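Uncharacterized protein (PDB 4MXN) probably hydrolyses glycosidic bonds as a family 28 glycoside hydrolase with a right-handed parallel beta-helix fold. Local coordinates at residues Arg55-Gly66 with Ile76-Val87. Numbering follows the deposited sequence.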
ATOM      1  N   ARG A  55      11.126 -10.971  -7.730  1.00 25.94           N
ATOM      2  CA  ARG A  55      10.867  -9.562  -7.474  1.00 24.02           C
ATOM      3  C   ARG A  55      10.556  -8.773  -8.740  1.00 25.27           C
ATOM      4  O   ARG A  55      11.173  -8.989  -9.779  1.00 24.78           O
ATOM      5  CB  ARG A  55      12.055  -8.917  -6.738  1.00 25.82           C
ATOM      6  CG  ARG A  55      12.474  -9.671  -5.451  1.00 32.31           C
ATOM      7  CD  ARG A  55      13.452  -8.894  -4.587  1.00 31.70           C
ATOM      8  NE  ARG A  55      14.703  -8.616  -5.295  1.00 28.47           N
ATOM      9  CZ  ARG A  55      15.720  -7.934  -4.783  1.00 43.43           C
ATOM     10  NH1 ARG A  55      15.651  -7.450  -3.546  1.00 29.88           N
ATOM     11  NH2 ARG A  55      16.815  -7.731  -5.501  1.00 36.17           N
ATOM     12  N   LEU A  56       9.551  -7.877  -8.649  1.00 21.27           N
ATOM     13  CA  LEU A  56       9.198  -6.962  -9.731  1.00 21.62           C
ATOM     14  C   LEU A  56       9.830  -5.616  -9.402  1.00 25.10           C
ATOM     15  O   LEU A  56       9.493  -5.024  -8.379  1.00 23.02           O
ATOM     16  CB  LEU A  56       7.673  -6.848  -9.923  1.00 20.69           C
ATOM     17  CG  LEU A  56       7.195  -6.065 -11.150  1.00 23.34           C
ATOM     18  CD1 LEU A  56       7.773  -6.629 -12.472  1.00 23.87           C
ATOM     19  CD2 LEU A  56       5.685  -6.043 -11.209  1.00 22.12           C
ATOM     20  N   ILE A  57      10.775  -5.157 -10.252  1.00 24.90           N
ATOM     21  CA  ILE A  57      11.557  -3.948  -9.987  1.00 25.37           C
ATOM     22  C   ILE A  57      11.110  -2.745 -10.803  1.00 29.01           C
ATOM     23  O   ILE A  57      11.177  -2.770 -12.034  1.00 30.00           O
ATOM     24  CB  ILE A  57      13.085  -4.192 -10.221  1.00 29.05           C
ATOM     25  CG1 ILE A  57      13.617  -5.545  -9.653  1.00 29.32           C
ATOM     26  CG2 ILE A  57      13.955  -2.970  -9.810  1.00 30.27           C
ATOM     27  CD1 ILE A  57      13.585  -5.766  -8.167  1.00 27.31           C
ATOM     28  N   PHE A  58      10.751  -1.668 -10.095  1.00 25.49           N
ATOM     29  CA  PHE A  58      10.405  -0.353 -10.663  1.00 25.05           C
ATOM     30  C   PHE A  58      11.653   0.487 -10.442  1.00 30.98           C
ATOM     31  O   PHE A  58      11.928   0.845  -9.295  1.00 28.65           O
ATOM     32  CB  PHE A  58       9.152   0.244  -9.965  1.00 24.35           C
ATOM     33  CG  PHE A  58       7.848  -0.472 -10.221  1.00 23.20           C
ATOM     34  CD1 PHE A  58       7.537  -1.646  -9.549  1.00 23.27           C
ATOM     35  CD2 PHE A  58       6.912   0.048 -11.108  1.00 23.44           C
ATOM     36  CE1 PHE A  58       6.333  -2.311  -9.792  1.00 23.93           C
ATOM     37  CE2 PHE A  58       5.702  -0.615 -11.343  1.00 25.39           C
ATOM     38  CZ  PHE A  58       5.417  -1.785 -10.671  1.00 22.80           C
ATOM     39  N   TYR A  59      12.476   0.724 -11.482  1.00 32.26           N
ATOM     40  CA  TYR A  59      13.775   1.348 -11.215  1.00 35.62           C
ATOM     41  C   TYR A  59      13.784   2.875 -11.093  1.00 41.73           C
ATOM     42  O   TYR A  59      14.455   3.367 -10.179  1.00 42.01           O
ATOM     43  CB  TYR A  59      14.872   0.899 -12.204  1.00 40.06           C
ATOM     44  CG  TYR A  59      16.065   0.274 -11.504  1.00 45.37           C
ATOM     45  CD1 TYR A  59      16.637   0.873 -10.381  1.00 47.58           C
ATOM     46  CD2 TYR A  59      16.617  -0.922 -11.955  1.00 47.97           C
ATOM     47  CE1 TYR A  59      17.715   0.288  -9.716  1.00 48.72           C
ATOM     48  CE2 TYR A  59      17.702  -1.514 -11.301  1.00 50.08           C
ATOM     49  CZ  TYR A  59      18.254  -0.897 -10.189  1.00 59.56           C
ATOM     50  OH  TYR A  59      19.328  -1.467  -9.541  1.00 64.68           O
ATOM     51  N   VAL A  60      13.118   3.622 -12.002  1.00 39.04           N
ATOM     52  CA  VAL A  60      13.114   5.092 -11.974  1.00 38.97           C
ATOM     53  C   VAL A  60      11.914   5.604 -12.790  1.00 40.17           C
ATOM     54  O   VAL A  60      11.422   4.884 -13.666  1.00 42.17           O
ATOM     55  CB  VAL A  60      14.483   5.680 -12.463  1.00 45.26           C
ATOM     56  CG1 VAL A  60      14.605   5.684 -13.991  1.00 46.43           C
ATOM     57  CG2 VAL A  60      14.744   7.070 -11.878  1.00 45.09           C
ATOM     58  N   GLY A  61      11.469   6.827 -12.521  1.00 31.54           N
ATOM     59  CA  GLY A  61      10.336   7.418 -13.226  1.00 28.67           C
ATOM     60  C   GLY A  61       9.030   7.307 -12.460  1.00 29.20           C
ATOM     61  O   GLY A  61       9.005   6.826 -11.318  1.00 25.81           O
ATOM     62  N   ARG A  62       7.927   7.746 -13.095  1.00 25.21           N
ATOM     63  CA  ARG A  62       6.589   7.754 -12.495  1.00 24.32           C
ATOM     64  C   ARG A  62       5.712   6.686 -13.129  1.00 27.48           C
ATOM     65  O   ARG A  62       5.583   6.662 -14.346  1.00 28.42           O
ATOM     66  CB  ARG A  62       5.924   9.139 -12.657  1.00 27.40           C
ATOM     67  CG  ARG A  62       6.655  10.283 -11.945  1.00 40.19           C
ATOM     68  CD  ARG A  62       5.946  11.634 -12.098  1.00 42.32           C
ATOM     69  NE  ARG A  62       4.587  11.656 -11.537  1.00 39.76           N
ATOM     70  CZ  ARG A  62       4.304  11.818 -10.245  1.00 52.73           C
ATOM     71  NH1 ARG A  62       5.281  11.958  -9.354  1.00 30.86           N
ATOM     72  NH2 ARG A  62       3.042  11.827  -9.832  1.00 45.94           N
ATOM     73  N   TYR A  63       5.109   5.814 -12.321  1.00 22.47           N
ATOM     74  CA  TYR A  63       4.301   4.723 -12.841  1.00 21.33           C
ATOM     75  C   TYR A  63       2.863   4.878 -12.380  1.00 24.15           C
ATOM     76  O   TYR A  63       2.552   4.660 -11.206  1.00 23.86           O
ATOM     77  CB  TYR A  63       4.870   3.365 -12.406  1.00 22.12           C
ATOM     78  CG  TYR A  63       6.297   3.115 -12.863  1.00 23.98           C
ATOM     79  CD1 TYR A  63       7.382   3.499 -12.073  1.00 26.57           C
ATOM     80  CD2 TYR A  63       6.561   2.419 -14.040  1.00 23.48           C
ATOM     81  CE1 TYR A  63       8.694   3.238 -12.468  1.00 28.07           C
ATOM     82  CE2 TYR A  63       7.868   2.119 -14.425  1.00 24.45           C
ATOM     83  CZ  TYR A  63       8.931   2.542 -13.642  1.00 32.65           C
ATOM     84  OH  TYR A  63      10.221   2.268 -14.017  1.00 37.78           O
ATOM     85  N   LEU A  64       1.986   5.276 -13.298  1.00 20.10           N
ATOM     86  CA  LEU A  64       0.570   5.456 -13.013  1.00 18.84           C
ATOM     87  C   LEU A  64      -0.085   4.092 -12.866  1.00 21.19           C
ATOM     88  O   LEU A  64       0.185   3.206 -13.673  1.00 19.79           O
ATOM     89  CB  LEU A  64      -0.099   6.254 -14.144  1.00 18.36           C
ATOM     90  CG  LEU A  64      -1.512   6.793 -13.877  1.00 22.45           C
ATOM     91  CD1 LEU A  64      -1.508   7.931 -12.851  1.00 21.26           C
ATOM     92  CD2 LEU A  64      -2.134   7.310 -15.191  1.00 25.09           C
ATOM     93  N   THR A  65      -0.941   3.924 -11.844  1.00 16.78           N
ATOM     94  CA  THR A  65      -1.592   2.624 -11.637  1.00 15.14           C
ATOM     95  C   THR A  65      -2.884   2.734 -10.837  1.00 18.25           C
ATOM     96  O   THR A  65      -3.078   3.662 -10.044  1.00 16.81           O
ATOM     97  CB  THR A  65      -0.623   1.628 -10.906  1.00 18.31           C
ATOM     98  OG1 THR A  65      -1.193   0.318 -10.927  1.00 23.33           O
ATOM     99  CG2 THR A  65      -0.339   2.021  -9.455  1.00 18.50           C
ATOM    100  N   GLY A  66      -3.711   1.709 -11.016  1.00 15.75           N
ATOM    101  CA  GLY A  66      -4.870   1.431 -10.192  1.00 15.09           C
ATOM    102  C   GLY A  66      -4.449   0.359  -9.195  1.00 19.08           C
ATOM    103  O   GLY A  66      -3.247   0.143  -8.975  1.00 18.56           O
ATOM    104  N   ILE A  76       7.420  -6.563  -4.596  1.00 22.85           N
ATOM    105  CA  ILE A  76       7.441  -5.399  -5.466  1.00 22.80           C
ATOM    106  C   ILE A  76       8.478  -4.447  -4.907  1.00 24.59           C
ATOM    107  O   ILE A  76       8.414  -4.088  -3.733  1.00 23.80           O
ATOM    108  CB  ILE A  76       6.034  -4.739  -5.614  1.00 26.37           C
ATOM    109  CG1 ILE A  76       5.125  -5.590  -6.553  1.00 26.75           C
ATOM    110  CG2 ILE A  76       6.158  -3.273  -6.123  1.00 28.01           C
ATOM    111  CD1 ILE A  76       3.604  -5.229  -6.502  1.00 24.73           C
ATOM    112  N   ARG A  77       9.442  -4.043  -5.738  1.00 21.63           N
ATOM    113  CA  ARG A  77      10.455  -3.083  -5.322  1.00 21.70           C
ATOM    114  C   ARG A  77      10.246  -1.774  -6.058  1.00 23.79           C
ATOM    115  O   ARG A  77      10.273  -1.755  -7.283  1.00 23.05           O
ATOM    116  CB  ARG A  77      11.886  -3.613  -5.593  1.00 24.50           C
ATOM    117  CG  ARG A  77      12.238  -4.952  -4.917  1.00 32.54           C
ATOM    118  CD  ARG A  77      12.951  -4.801  -3.607  1.00 25.34           C
ATOM    119  NE  ARG A  77      14.050  -3.828  -3.664  1.00 25.53           N
ATOM    120  CZ  ARG A  77      14.642  -3.337  -2.585  1.00 37.64           C
ATOM    121  NH1 ARG A  77      14.277  -3.748  -1.376  1.00 28.71           N
ATOM    122  NH2 ARG A  77      15.610  -2.435  -2.706  1.00 31.23           N
ATOM    123  N   ILE A  78      10.060  -0.683  -5.316  1.00 20.46           N
ATOM    124  CA  ILE A  78       9.938   0.676  -5.871  1.00 19.81           C
ATOM    125  C   ILE A  78      11.249   1.341  -5.497  1.00 23.47           C
ATOM    126  O   ILE A  78      11.432   1.716  -4.347  1.00 21.56           O
ATOM    127  CB  ILE A  78       8.669   1.421  -5.365  1.00 23.03           C
ATOM    128  CG1 ILE A  78       7.404   0.556  -5.654  1.00 25.07           C
ATOM    129  CG2 ILE A  78       8.542   2.798  -6.064  1.00 23.24           C
ATOM    130  CD1 ILE A  78       6.394   0.615  -4.619  1.00 35.84           C
ATOM    131  N   GLU A  79      12.211   1.385  -6.431  1.00 20.60           N
ATOM    132  CA  GLU A  79      13.540   1.870  -6.074  1.00 21.08           C
ATOM    133  C   GLU A  79      13.565   3.387  -5.905  1.00 24.77           C
ATOM    134  O   GLU A  79      12.622   4.064  -6.313  1.00 21.69           O
ATOM    135  CB  GLU A  79      14.604   1.403  -7.079  1.00 22.70           C
ATOM    136  CG  GLU A  79      14.685  -0.113  -7.249  1.00 35.55           C
ATOM    137  CD  GLU A  79      15.053  -0.995  -6.066  1.00 55.36           C
ATOM    138  OE1 GLU A  79      15.591  -0.485  -5.054  1.00 54.46           O
ATOM    139  OE2 GLU A  79      14.825  -2.221  -6.172  1.00 46.63           O
ATOM    140  N   GLU A  80      14.647   3.912  -5.266  1.00 22.11           N
ATOM    141  CA  GLU A  80      14.815   5.337  -5.048  1.00 24.05           C
ATOM    142  C   GLU A  80      14.712   6.058  -6.387  1.00 29.79           C
ATOM    143  O   GLU A  80      15.301   5.617  -7.367  1.00 32.40           O
ATOM    144  CB  GLU A  80      16.152   5.644  -4.349  1.00 26.71           C
ATOM    145  CG  GLU A  80      16.083   6.960  -3.593  1.00 42.18           C
ATOM    146  CD  GLU A  80      17.261   7.289  -2.695  1.00 75.65           C
ATOM    147  OE1 GLU A  80      18.416   7.208  -3.174  1.00 68.04           O
ATOM    148  OE2 GLU A  80      17.027   7.698  -1.533  1.00 76.93           O
ATOM    149  N   GLY A  81      13.915   7.105  -6.439  1.00 28.52           N
ATOM    150  CA  GLY A  81      13.707   7.830  -7.691  1.00 29.27           C
ATOM    151  C   GLY A  81      12.498   7.338  -8.467  1.00 33.07           C
ATOM    152  O   GLY A  81      12.105   7.971  -9.452  1.00 35.57           O
ATOM    153  N   ALA A  82      11.905   6.191  -8.056  1.00 26.44           N
ATOM    154  CA  ALA A  82      10.690   5.666  -8.697  1.00 24.93           C
ATOM    155  C   ALA A  82       9.477   6.034  -7.863  1.00 26.00           C
ATOM    156  O   ALA A  82       9.555   6.089  -6.632  1.00 25.41           O
ATOM    157  CB  ALA A  82      10.759   4.149  -8.883  1.00 25.66           C
ATOM    158  N   VAL A  83       8.363   6.343  -8.530  1.00 21.48           N
ATOM    159  CA  VAL A  83       7.119   6.653  -7.823  1.00 19.67           C
ATOM    160  C   VAL A  83       6.013   5.799  -8.419  1.00 22.52           C
ATOM    161  O   VAL A  83       5.850   5.816  -9.646  1.00 21.62           O
ATOM    162  CB  VAL A  83       6.715   8.163  -7.877  1.00 23.80           C
ATOM    163  CG1 VAL A  83       5.506   8.453  -6.970  1.00 22.33           C
ATOM    164  CG2 VAL A  83       7.884   9.106  -7.570  1.00 24.80           C
ATOM    165  N   LEU A  84       5.239   5.096  -7.564  1.00 19.86           N
ATOM    166  CA  LEU A  84       4.021   4.368  -7.957  1.00 19.91           C
ATOM    167  C   LEU A  84       2.871   5.356  -7.659  1.00 23.14           C
ATOM    168  O   LEU A  84       2.670   5.716  -6.496  1.00 21.69           O
ATOM    169  CB  LEU A  84       3.921   3.046  -7.170  1.00 20.26           C
ATOM    170  CG  LEU A  84       2.966   1.986  -7.723  1.00 26.19           C
ATOM    171  CD1 LEU A  84       3.356   1.555  -9.164  1.00 26.39           C
ATOM    172  CD2 LEU A  84       2.916   0.781  -6.808  1.00 26.83           C
ATOM    173  N   VAL A  85       2.238   5.927  -8.694  1.00 19.97           N
ATOM    174  CA  VAL A  85       1.244   6.979  -8.458  1.00 20.59           C
ATOM    175  C   VAL A  85      -0.194   6.504  -8.753  1.00 21.04           C
ATOM    176  O   VAL A  85      -0.471   5.881  -9.763  1.00 20.19           O
ATOM    177  CB  VAL A  85       1.602   8.309  -9.209  1.00 27.08           C
ATOM    178  CG1 VAL A  85       1.908   8.098 -10.690  1.00 27.17           C
ATOM    179  CG2 VAL A  85       0.533   9.381  -9.028  1.00 27.41           C
ATOM    180  N   ALA A  86      -1.095   6.801  -7.840  1.00 17.31           N
ATOM    181  CA  ALA A  86      -2.506   6.482  -7.990  1.00 16.04           C
ATOM    182  C   ALA A  86      -3.155   7.300  -9.108  1.00 18.45           C
ATOM    183  O   ALA A  86      -2.993   8.523  -9.172  1.00 14.64           O
ATOM    184  CB  ALA A  86      -3.231   6.766  -6.685  1.00 17.27           C
ATOM    185  N   VAL A  87      -3.910   6.619  -9.979  1.00 16.98           N
ATOM    186  CA  VAL A  87      -4.727   7.264 -11.004  1.00 16.59           C
ATOM    187  C   VAL A  87      -5.945   7.905 -10.277  1.00 21.51           C
ATOM    188  O   VAL A  87      -6.471   7.266  -9.374  1.00 20.03           O
ATOM    189  CB  VAL A  87      -5.140   6.243 -12.101  1.00 19.56           C
ATOM    190  CG1 VAL A  87      -5.992   5.098 -11.543  1.00 19.27           C
ATOM    191  CG2 VAL A  87      -5.833   6.931 -13.274  1.00 18.67           C
TER
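F58 lies on the inside of two stacked beta-helix coils, where its ring touches I76 and L84 of 76-87. F58 CE1 is 3.8 Å from I76 CG2, CE2 reaches L84 CD1, and CB faces the methyl of A82. Carbonyl O of R77 sits at the ring's edge, in its plane. Within 55-66, F58 CD2 stands 3.5 Å above the centre of the Y63 ring, whose own edge meets A82 CB. Farther along, T65 has its methyl between the backbone N and carbonyl carbon (OG1 chi1 -170°), which sets T65 CG2 3.7 Å from L84 CG; OG1 itself hydrogen-bonds to G66 O.

On the outer face, R77 bends at chi2 and chi3 and grips E79 side-on: NE gives a hydrogen bond to OE2, while R77 NH2 makes a salt bridge to E79 OE1 at 3.1 Å. I57 lies alongside the R77 chain, I57 CD1 packing on R77 CG at 3.6 Å, and its CG2 approaches E79 OE2. R55 runs alongside R77 with the guanidinium planes 29° apart; D21 holds R55 NE in a salt bridge, which probably eases the proximity of the like charges.

The backbone between these two faces is joined by two parallel ladders. In the first, R77 N bonds L56 O (2.8 Å), F58 N bonds R77 O and E79 N bonds F58 O; the second runs from the V83 N–G61 O bond to the V87 N–T65 O bond. Between them the register slips by one residue, where a type II turn, E79 to A82, faces the bend at Y59 and V60.

Strand 54-58 pairs on its other flank with strand 21-23, and helix 38-50 covers L56 and T65 at this end of the beta-helix; I78 and V83 pack against strand 118-120 of the next coil.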